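Local coordinates for putative uncharacterized protein Ta0848 (Thermoplasma acidophilum, PDB 4MN7), which probably acts as a type II free methionine-R-sulfoxide reductase, built as a GAF domain and reducing the R-sulfoxide of free methionine, at residues 14-19 and 42-47; 65-70 and 93-98; 73-78 and 86-91. The protein carries 1 engineered substitution. One frame throughout, in Å; residues are numbered along the deposited sequence.

Contact 1 of 3, residues 14-19 and 42-47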
# COMPACT_ATOMS: atom_id res chain seq x y z
N ALA A 14 6.28 -2.95 -1.80
CA ALA A 14 6.92 -2.53 -0.53
C ALA A 14 8.21 -3.33 -0.20
O ALA A 14 9.24 -2.78 0.21
CB ALA A 14 5.92 -2.59 0.61
N CYS A 15 8.15 -4.65 -0.35
CA CYS A 15 9.37 -5.48 -0.12
C CYS A 15 10.49 -5.06 -1.10
O CYS A 15 11.61 -4.99 -0.74
CB CYS A 15 9.08 -6.97 -0.29
SG CYS A 15 7.82 -7.73 0.78
N GLN A 16 10.14 -4.72 -2.33
CA GLN A 16 11.12 -4.34 -3.33
C GLN A 16 11.75 -2.99 -2.96
O GLN A 16 12.96 -2.86 -2.94
CB GLN A 16 10.43 -4.29 -4.72
CG GLN A 16 11.31 -4.05 -5.95
CD GLN A 16 12.53 -4.98 -6.06
OE1 GLN A 16 13.65 -4.50 -6.13
NE2 GLN A 16 12.30 -6.29 -6.06
N TYR A 17 10.93 -1.97 -2.68
CA TYR A 17 11.46 -0.74 -2.16
C TYR A 17 12.34 -0.96 -0.94
O TYR A 17 13.46 -0.45 -0.83
CB TYR A 17 10.29 0.24 -1.85
CG TYR A 17 10.74 1.56 -1.29
CD1 TYR A 17 10.99 1.67 0.07
CD2 TYR A 17 10.94 2.71 -2.09
CE1 TYR A 17 11.40 2.86 0.64
CE2 TYR A 17 11.38 3.93 -1.52
CZ TYR A 17 11.60 3.99 -0.15
OH TYR A 17 11.97 5.12 0.58
N LEU A 18 11.87 -1.73 0.03
CA LEU A 18 12.69 -1.92 1.24
C LEU A 18 14.08 -2.52 0.94
O LEU A 18 15.09 -2.17 1.56
CB LEU A 18 11.93 -2.75 2.30
CG LEU A 18 10.80 -1.92 2.92
CD1 LEU A 18 9.82 -2.80 3.67
CD2 LEU A 18 11.30 -0.80 3.83
N LYS A 19 14.11 -3.48 0.04
CA LYS A 19 15.35 -4.19 -0.27
C LYS A 19 16.26 -3.35 -1.16
O LYS A 19 17.42 -3.17 -0.86
CB LYS A 19 15.03 -5.53 -0.91
CG LYS A 19 16.27 -6.39 -1.07
CD LYS A 19 15.96 -7.70 -1.75
CE LYS A 19 17.16 -8.22 -2.50
NZ LYS A 19 18.22 -8.44 -1.49
N ALA A 42 4.14 -12.22 0.75
CA ALA A 42 4.98 -11.53 -0.19
C ALA A 42 6.37 -11.46 0.37
O ALA A 42 6.56 -11.34 1.62
CB ALA A 42 4.45 -10.11 -0.48
N PHE A 43 7.35 -11.52 -0.52
CA PHE A 43 8.76 -11.31 -0.17
C PHE A 43 9.64 -10.98 -1.36
O PHE A 43 9.33 -11.36 -2.47
CB PHE A 43 9.37 -12.58 0.45
CG PHE A 43 9.59 -13.68 -0.54
CD1 PHE A 43 8.51 -14.41 -1.03
CD2 PHE A 43 10.85 -13.98 -0.97
CE1 PHE A 43 8.69 -15.41 -1.96
CE2 PHE A 43 11.07 -14.99 -1.88
CZ PHE A 43 9.98 -15.69 -2.40
N VAL A 44 10.77 -10.37 -1.09
CA VAL A 44 11.84 -10.27 -2.07
C VAL A 44 13.08 -10.82 -1.47
O VAL A 44 13.41 -10.55 -0.30
CB VAL A 44 12.06 -8.80 -2.51
CG1 VAL A 44 13.28 -8.68 -3.40
CG2 VAL A 44 10.86 -8.34 -3.33
N GLY A 45 13.79 -11.58 -2.29
CA GLY A 45 15.08 -12.18 -1.94
C GLY A 45 15.06 -13.68 -2.21
O GLY A 45 14.16 -14.18 -2.89
N GLU A 46 16.00 -14.40 -1.63
CA GLU A 46 16.11 -15.87 -1.76
C GLU A 46 14.88 -16.59 -1.17
O GLU A 46 14.24 -16.10 -0.22
CB GLU A 46 17.35 -16.24 -0.95
CG GLU A 46 18.09 -17.53 -1.21
CD GLU A 46 19.09 -17.79 -0.06
OE1 GLU A 46 19.44 -16.81 0.65
OE2 GLU A 46 19.49 -18.95 0.16
N LYS A 47 14.58 -17.77 -1.70
CA LYS A 47 13.47 -18.60 -1.23
C LYS A 47 13.64 -19.04 0.18
O LYS A 47 14.72 -19.48 0.57
CB LYS A 47 13.35 -19.86 -2.05
CG LYS A 47 12.18 -19.82 -3.00
CD LYS A 47 11.66 -21.23 -3.25
CE LYS A 47 10.46 -21.22 -4.16
NZ LYS A 47 10.28 -22.58 -4.75
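C15 and V44 mark where helix 14-19 and strand 42-44 run closest, their CA atoms 5.7 Å apart. The two axes are inclined at only 27° with the chains running the same way, and they approach to 7.3 Å, so the helix lies nearly along the strand. V44 has the largest share of the buried surface, its side chain sitting among C15, Q16 and K19. With CG1 anti to the backbone N (chi1 173°), CG2 is turned to C15, meeting its CB at 3.8 Å, and CG1 to K19, whose CD is modelled 3.3 Å away, so close that the placement of this lysine carbon is doubtful. The end of the Q16 side chain crosses V44 obliquely, against both methyls. The C15 thiol turns from V44 back along the strand: SG lies 3.8 Å from F43 CA and reaches A42 at its CB, 4.3 Å away. K19 crosses V44 with an extended chain until the last bend at chi4 (62°), and its ammonium is used beyond these segments, NZ bonding to D26 O. The contact is mainly van der Waals packing, with the lysine and glutamine lending their chains. C15 also touches V28 and F30 of the neighbouring strand 27-34, while L18 reaches helix 118-136 and Y17 stacks edge-to-face on F6 of the second subunit. Helix 2-21 is thus held between the sheet and the dimer partner, in the layered packing of helix on antiparallel sheet that characterises the GAF fold.

Contact 2 of 3, residues 65-70 and 93-98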
# COMPACT_ATOMS: atom_id res chain seq x y z
N LEU A 65 3.61 -12.20 19.29
CA LEU A 65 3.19 -12.64 20.61
C LEU A 65 3.41 -11.50 21.59
O LEU A 65 2.59 -11.26 22.43
CB LEU A 65 3.98 -13.86 21.07
CG LEU A 65 3.72 -15.16 20.37
CD1 LEU A 65 4.79 -16.21 20.83
CD2 LEU A 65 2.30 -15.66 20.67
N LYS A 66 4.52 -10.78 21.47
CA LYS A 66 4.81 -9.66 22.32
C LYS A 66 4.10 -8.41 21.80
O LYS A 66 4.06 -7.44 22.47
CB LYS A 66 6.29 -9.29 22.30
CG LYS A 66 7.25 -10.24 22.98
CD LYS A 66 8.51 -9.49 23.48
CE LYS A 66 9.15 -8.65 22.39
NZ LYS A 66 10.28 -7.80 22.85
N ASN A 67 3.64 -8.41 20.55
CA ASN A 67 3.20 -7.17 19.90
C ASN A 67 4.21 -6.05 19.95
O ASN A 67 3.89 -4.95 20.27
CB ASN A 67 1.86 -6.66 20.42
CG ASN A 67 1.25 -5.62 19.46
OD1 ASN A 67 1.75 -5.40 18.34
ND2 ASN A 67 0.23 -4.98 19.91
N ASP A 68 5.42 -6.31 19.52
CA ASP A 68 6.46 -5.29 19.56
C ASP A 68 7.54 -5.71 18.59
O ASP A 68 7.60 -6.88 18.19
CB ASP A 68 6.98 -5.30 21.01
CG ASP A 68 7.54 -4.01 21.46
OD1 ASP A 68 7.46 -3.04 20.73
OD2 ASP A 68 8.14 -3.99 22.56
N ILE A 69 8.45 -4.80 18.28
CA ILE A 69 9.58 -5.09 17.44
C ILE A 69 10.50 -6.08 18.11
O ILE A 69 10.77 -5.99 19.30
CB ILE A 69 10.38 -3.83 17.14
CG1 ILE A 69 9.60 -2.94 16.16
CG2 ILE A 69 11.73 -4.15 16.52
CD1 ILE A 69 10.16 -1.56 15.98
N VAL A 70 11.02 -7.01 17.32
CA VAL A 70 12.06 -7.91 17.83
C VAL A 70 13.22 -7.66 16.91
O VAL A 70 13.12 -7.81 15.67
CB VAL A 70 11.61 -9.37 17.79
CG1 VAL A 70 12.77 -10.31 18.09
CG2 VAL A 70 10.54 -9.55 18.86
N VAL A 93 11.96 -8.02 13.12
CA VAL A 93 10.59 -8.37 12.84
C VAL A 93 9.74 -7.29 13.46
O VAL A 93 9.82 -7.06 14.65
CB VAL A 93 10.20 -9.72 13.39
CG1 VAL A 93 8.82 -10.13 12.87
CG2 VAL A 93 11.19 -10.79 12.98
N VAL A 94 8.91 -6.66 12.64
CA VAL A 94 8.16 -5.49 13.06
C VAL A 94 6.71 -5.83 12.90
O VAL A 94 6.31 -6.21 11.81
CB VAL A 94 8.46 -4.37 12.09
CG1 VAL A 94 7.59 -3.19 12.38
CG2 VAL A 94 9.95 -4.03 12.15
N PRO A 95 5.91 -5.80 13.97
CA PRO A 95 4.48 -6.15 13.89
C PRO A 95 3.68 -5.19 13.05
O PRO A 95 3.96 -4.00 13.05
CB PRO A 95 4.00 -6.05 15.33
CG PRO A 95 5.01 -5.19 15.99
CD PRO A 95 6.29 -5.42 15.33
N VAL A 96 2.71 -5.73 12.31
CA VAL A 96 1.73 -4.92 11.55
C VAL A 96 0.46 -4.91 12.34
O VAL A 96 -0.07 -5.95 12.60
CB VAL A 96 1.48 -5.45 10.13
CG1 VAL A 96 0.32 -4.67 9.42
CG2 VAL A 96 2.79 -5.38 9.35
N ARG A 97 0.03 -3.76 12.80
CA ARG A 97 -1.17 -3.67 13.60
C ARG A 97 -2.44 -3.08 12.94
O ARG A 97 -2.41 -2.10 12.16
CB ARG A 97 -0.89 -2.83 14.83
CG ARG A 97 0.24 -3.37 15.66
CD ARG A 97 0.65 -2.29 16.64
NE ARG A 97 1.72 -2.77 17.48
CZ ARG A 97 2.74 -2.06 17.86
NH1 ARG A 97 2.82 -0.80 17.53
NH2 ARG A 97 3.66 -2.59 18.65
N TYR A 98 -3.57 -3.66 13.32
CA TYR A 98 -4.88 -3.27 12.79
C TYR A 98 -5.83 -3.22 13.97
O TYR A 98 -6.08 -4.20 14.61
CB TYR A 98 -5.31 -4.23 11.72
CG TYR A 98 -6.53 -3.78 10.90
CD1 TYR A 98 -7.86 -4.07 11.35
CD2 TYR A 98 -6.37 -3.04 9.73
CE1 TYR A 98 -8.98 -3.65 10.61
CE2 TYR A 98 -7.47 -2.64 8.99
CZ TYR A 98 -8.77 -2.95 9.42
OH TYR A 98 -9.84 -2.52 8.67
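R97 grips N67 side-on with two nitrogens, one taking the side chain and the other the backbone of the same residue. NE gives a nearly straight bond, 175° at the hydrogen, to N67 OD1 at 2.8 Å, which lies in the guanidinium plane; NH2 reaches N67 O at 2.9 Å from above that carbonyl's plane. NH2 also makes a long, weak bond to OD1. At chi1 -164° the N67 amide swings away from its own backbone N and across to the arginine, and the amide and guanidinium planes stand 79° apart. A weak bond from N67 ND2 to G100 O engages the other end of the amide. Next along the strand, the P95 ring packs against the backbone of D68, CD lying 3.5 Å from D68 O. I69 then lies alongside V94, CG1 to CG2 4.2 Å, the two side chains pointing the same way, and helix 118-136 meets both. At the end of the segment V70 and V93 form a hydrogen-bonded antiparallel pair, with V70 N to V93 O 2.9 Å and V93 N to V70 O 2.8 Å; both side chains meet L59 of helix 59-66. N67 has positive phi and is the C-prime residue of the Schellman motif ending that helix, so the contact ties a helix C-terminus, and the edge strand that follows it, to strand 90-98 of the GAF sheet.

Contact 3 of 3, residues 73-78 and 86-91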
# COMPACT_ATOMS: atom_id res chain seq x y z
N TYR A 73 20.42 -8.50 16.94
CA TYR A 73 21.68 -7.88 16.45
C TYR A 73 22.73 -8.91 16.00
O TYR A 73 23.62 -8.58 15.16
CB TYR A 73 22.32 -7.06 17.58
CG TYR A 73 21.38 -6.04 18.20
CD1 TYR A 73 21.07 -4.81 17.53
CD2 TYR A 73 20.78 -6.29 19.46
CE1 TYR A 73 20.20 -3.86 18.11
CE2 TYR A 73 19.90 -5.35 20.04
CZ TYR A 73 19.61 -4.15 19.37
OH TYR A 73 18.75 -3.26 19.97
N ASP A 74 22.65 -10.12 16.59
CA ASP A 74 23.63 -11.19 16.40
C ASP A 74 23.02 -12.61 16.47
O ASP A 74 23.03 -13.26 17.54
CB ASP A 74 24.71 -11.07 17.45
CG ASP A 74 25.97 -11.83 17.07
OD1 ASP A 74 25.92 -12.67 16.11
OD2 ASP A 74 27.01 -11.56 17.70
N VAL A 75 22.46 -13.04 15.34
CA VAL A 75 21.69 -14.28 15.21
C VAL A 75 22.53 -15.53 15.52
O VAL A 75 22.08 -16.41 16.25
CB VAL A 75 21.12 -14.48 13.75
CG1 VAL A 75 20.33 -15.80 13.63
CG2 VAL A 75 20.20 -13.35 13.38
N LYS A 76 23.72 -15.60 14.95
CA LYS A 76 24.54 -16.80 15.03
C LYS A 76 24.94 -16.98 16.47
O LYS A 76 24.90 -18.09 17.01
CB LYS A 76 25.76 -16.73 14.10
CG LYS A 76 25.46 -16.59 12.60
CD LYS A 76 25.10 -17.93 11.92
CE LYS A 76 25.37 -17.89 10.40
NZ LYS A 76 25.75 -19.20 9.77
N SER A 77 25.27 -15.87 17.13
CA SER A 77 25.67 -15.95 18.55
C SER A 77 24.45 -15.96 19.54
O SER A 77 24.59 -15.72 20.74
CB SER A 77 26.68 -14.82 18.88
OG SER A 77 26.00 -13.73 19.47
N ASN A 78 23.26 -16.24 19.02
CA ASN A 78 22.11 -16.48 19.86
C ASN A 78 21.77 -17.94 19.67
O ASN A 78 21.17 -18.33 18.65
CB ASN A 78 20.95 -15.61 19.47
CG ASN A 78 19.65 -16.02 20.14
OD1 ASN A 78 19.39 -17.19 20.40
ND2 ASN A 78 18.82 -15.04 20.40
N PRO A 86 21.78 -19.04 5.85
CA PRO A 86 23.00 -19.17 6.59
C PRO A 86 23.78 -17.87 6.59
O PRO A 86 24.50 -17.58 7.57
CB PRO A 86 23.73 -20.33 5.87
CG PRO A 86 23.06 -20.51 4.57
CD PRO A 86 21.68 -19.95 4.68
N SER A 87 23.63 -17.07 5.52
CA SER A 87 24.26 -15.74 5.51
C SER A 87 23.75 -14.74 6.55
O SER A 87 24.45 -13.80 6.90
CB SER A 87 24.21 -15.13 4.13
OG SER A 87 22.91 -15.00 3.67
N THR A 88 22.57 -14.97 7.12
CA THR A 88 21.97 -13.95 7.96
C THR A 88 22.75 -13.78 9.23
O THR A 88 22.97 -14.71 9.94
CB THR A 88 20.52 -14.35 8.34
OG1 THR A 88 19.71 -14.37 7.16
CG2 THR A 88 19.98 -13.38 9.35
N GLN A 89 23.09 -12.55 9.56
CA GLN A 89 23.64 -12.20 10.83
C GLN A 89 22.77 -11.33 11.64
O GLN A 89 23.00 -11.22 12.82
CB GLN A 89 24.97 -11.45 10.61
CG GLN A 89 26.04 -12.41 10.03
CD GLN A 89 27.43 -11.79 10.00
OE1 GLN A 89 28.18 -11.94 10.93
NE2 GLN A 89 27.74 -11.06 8.94
N SER A 90 21.81 -10.62 11.05
CA SER A 90 20.86 -9.89 11.90
C SER A 90 19.48 -9.92 11.28
O SER A 90 19.33 -10.11 10.08
CB SER A 90 21.34 -8.47 12.32
OG SER A 90 21.66 -7.66 11.21
N GLU A 91 18.47 -9.75 12.13
CA GLU A 91 17.10 -9.90 11.71
C GLU A 91 16.17 -9.05 12.61
O GLU A 91 16.35 -8.97 13.83
CB GLU A 91 16.68 -11.36 11.78
CG GLU A 91 15.22 -11.57 11.30
CD GLU A 91 14.80 -13.01 11.25
OE1 GLU A 91 15.62 -13.84 11.70
OE2 GLU A 91 13.69 -13.32 10.75
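Q89, whose carbonyl receives the amide of V75, forms with S90 a classic beta bulge facing S110 at the start of strand 90-98, and the type I turn V75-N78 docks against it. The bond from V75 N to Q89 O is 3.2 Å long and straight at the hydrogen, 175°, but the donor stands 45° out of the carbonyl plane. The V75 side chain follows it in: CG2 packs 4.0 Å from T88 CG2 and 3.8 Å from S90 CA. On the Y73 side, S90 CB rests 3.6 Å from Y73 O. K76 comes alongside from the turn, its chain bent at chi2 (-81°) and passing P86 and T88, though the placement of its end is doubtful. T88, Q89 and S90 bond their side chains to the 109-115 region: T88 OG1 to D109, Q89 NE2 to the D111 carbonyl, and S90 OG to both K112 O and A115 N. Within the turn segment, a weak bond from S77 N to D74 OD1 adds to the backbone bond N78 N to V75 O. Between the two segments, one main-chain bond and V75 do the joining; since that bond is long and off the carbonyl plane, it is probably not a strong one, and the valine packing adds to it.

In the fold
The three contacts sample one antiparallel sheet, with centres 19 Å apart in every pair, though nowhere touching except where contacts 2 and 3 adjoin in sequence. Contact 2 sits deepest, 8 Å from the centre of the chain, contact 1 at 11 Å on the opposite side of it, and contact 3 farthest out at 16 Å; all are only partly buried. Contacts 2 and 3 share strand 90-98. Contact 1 uses strand 37-44 instead; there a helix is packed mainly by side-chain surface, without hydrogen bonds between the segments, and it alone has the second subunit within reach. Contact 2 mixes strand pairing with an arginine-asparagine grip, and contact 3 joins mostly irregular chain by one backbone bond and V75.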